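Local coordinates for pollen-specific leucine-rich repeat extensin-like protein 1 (Arabidopsis thaliana, PDB 6TME) that probably binds RALF signalling peptides at the pollen-tube cell wall through its leucine-rich repeats, as LRX family proteins do, linking peptide signalling to wall integrity, at residues A[97-102]-A[121-126]. Numbering follows the deposited sequence.
Sequences IDLNHA and FHVNSN
Two successive coils of the leucine-rich-repeat solenoid meet here, and the asparagine ladder of its interior runs through Asn-126. Its ND2 gives one hydrogen to Leu-99 O (2.9 Å, nearly straight at 172°) and the other to Val-123 O (3.1 Å), both acceptors lying close to the amide plane; an amide with two N-H groups suits this place, since it can reach a carbonyl of each coil. Ala-102 N meets Leu-99 O from the opposite face of that carbonyl, closing a type II turn, while Asn-126 OD1 accepts from Ile-104 N. Replacing Asn-126 by alanine would probably leave the Val-123 and Leu-99 carbonyls each one donor short and Ile-104 N without its acceptor. The parallel strands are joined by His-122 N to Ile-97 O (2.9 Å) and Leu-99 N to His-122 O; past their ends, His-101 N to Asn-124 O (2.6 Å) continues the link. Asn-100 OD1 accepts the backbone N of Asn-124 (2.7 Å), the two side-chain amide planes 85° apart. Asp-98 OD1 holds Asn-100 N in an Asx turn; OD2 receives a weak bond from His-122 ND1, whose NE2 bonds Glu-144 OE1, and a stronger one from another protein's backbone. Asparagine amides thus satisfy backbone groups outside the strand ladder, while Asp-98, His-101 and Ser-125 present polar groups to that partner.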
# COMPACT_ATOMS: atom_id res chain seq x y z
N ILE A 97 2.00 6.44 19.68
CA ILE A 97 2.26 7.79 19.25
C ILE A 97 1.38 8.02 18.04
O ILE A 97 1.32 7.18 17.15
CB ILE A 97 3.74 7.98 18.90
CG1 ILE A 97 4.60 7.72 20.14
CG2 ILE A 97 3.96 9.34 18.26
CD1 ILE A 97 4.59 8.85 21.15
N ASP A 98 0.65 9.13 18.03
CA ASP A 98 -0.22 9.44 16.90
C ASP A 98 -0.23 10.95 16.74
O ASP A 98 -0.90 11.65 17.49
CB ASP A 98 -1.62 8.89 17.07
CG ASP A 98 -2.45 8.98 15.79
OD1 ASP A 98 -2.14 9.84 14.91
OD2 ASP A 98 -3.40 8.18 15.64
N LEU A 99 0.51 11.42 15.72
CA LEU A 99 0.60 12.82 15.31
C LEU A 99 0.05 13.02 13.89
O LEU A 99 0.45 13.97 13.20
CB LEU A 99 2.05 13.29 15.40
CG LEU A 99 2.68 13.17 16.80
CD1 LEU A 99 4.22 13.43 16.79
CD2 LEU A 99 1.96 14.10 17.78
N ASN A 100 -0.84 12.14 13.43
CA ASN A 100 -1.39 12.24 12.08
C ASN A 100 -1.87 13.65 11.80
O ASN A 100 -2.61 14.23 12.59
CB ASN A 100 -2.54 11.25 11.87
CG ASN A 100 -2.06 9.85 11.60
OD1 ASN A 100 -0.86 9.61 11.42
ND2 ASN A 100 -2.98 8.91 11.58
N HIS A 101 -1.40 14.20 10.68
CA HIS A 101 -1.83 15.50 10.16
C HIS A 101 -1.34 16.69 10.96
O HIS A 101 -1.87 17.80 10.79
CB HIS A 101 -3.36 15.57 10.06
CG HIS A 101 -3.93 14.56 9.12
ND1 HIS A 101 -4.48 13.37 9.55
CD2 HIS A 101 -4.00 14.55 7.77
CE1 HIS A 101 -4.89 12.68 8.50
NE2 HIS A 101 -4.61 13.37 7.41
N ALA A 102 -0.34 16.52 11.84
CA ALA A 102 0.19 17.69 12.56
C ALA A 102 1.15 18.54 11.73
O ALA A 102 1.51 19.63 12.16
CB ALA A 102 0.86 17.25 13.86
N PHE A 121 2.58 3.61 15.89
CA PHE A 121 3.30 4.83 15.53
C PHE A 121 2.68 5.40 14.26
O PHE A 121 2.91 4.89 13.15
CB PHE A 121 4.79 4.53 15.38
CG PHE A 121 5.64 5.74 15.23
CD1 PHE A 121 6.12 6.42 16.35
CD2 PHE A 121 5.98 6.21 13.97
CE1 PHE A 121 6.92 7.55 16.21
CE2 PHE A 121 6.80 7.33 13.83
CZ PHE A 121 7.25 8.01 14.96
N HIS A 122 1.84 6.44 14.42
CA HIS A 122 1.15 7.08 13.30
C HIS A 122 1.65 8.51 13.17
O HIS A 122 1.38 9.34 14.06
CB HIS A 122 -0.37 7.07 13.52
CG HIS A 122 -0.97 5.70 13.65
ND1 HIS A 122 -2.27 5.50 14.08
CD2 HIS A 122 -0.46 4.47 13.41
CE1 HIS A 122 -2.52 4.20 14.11
NE2 HIS A 122 -1.44 3.56 13.72
N VAL A 123 2.37 8.83 12.09
CA VAL A 123 2.77 10.21 11.83
C VAL A 123 2.46 10.60 10.39
O VAL A 123 3.20 11.37 9.77
CB VAL A 123 4.26 10.47 12.18
CG1 VAL A 123 4.48 10.39 13.73
CG2 VAL A 123 5.18 9.52 11.47
N ASN A 124 1.32 10.13 9.87
CA ASN A 124 0.89 10.51 8.52
C ASN A 124 0.78 12.02 8.37
O ASN A 124 0.26 12.72 9.26
CB ASN A 124 -0.45 9.89 8.16
CG ASN A 124 -1.03 10.49 6.85
OD1 ASN A 124 -1.68 11.53 6.87
ND2 ASN A 124 -0.76 9.86 5.72
N SER A 125 1.24 12.52 7.22
CA SER A 125 1.10 13.92 6.82
C SER A 125 1.78 14.85 7.83
O SER A 125 1.17 15.77 8.38
CB SER A 125 -0.37 14.31 6.62
OG SER A 125 -0.96 13.55 5.57
N ASN A 126 3.05 14.58 8.08
CA ASN A 126 3.94 15.53 8.74
C ASN A 126 5.05 15.89 7.77
O ASN A 126 5.05 15.47 6.61
CB ASN A 126 4.47 14.97 10.06
CG ASN A 126 3.45 15.05 11.18
OD1 ASN A 126 3.32 16.08 11.85
ND2 ASN A 126 2.68 13.98 11.35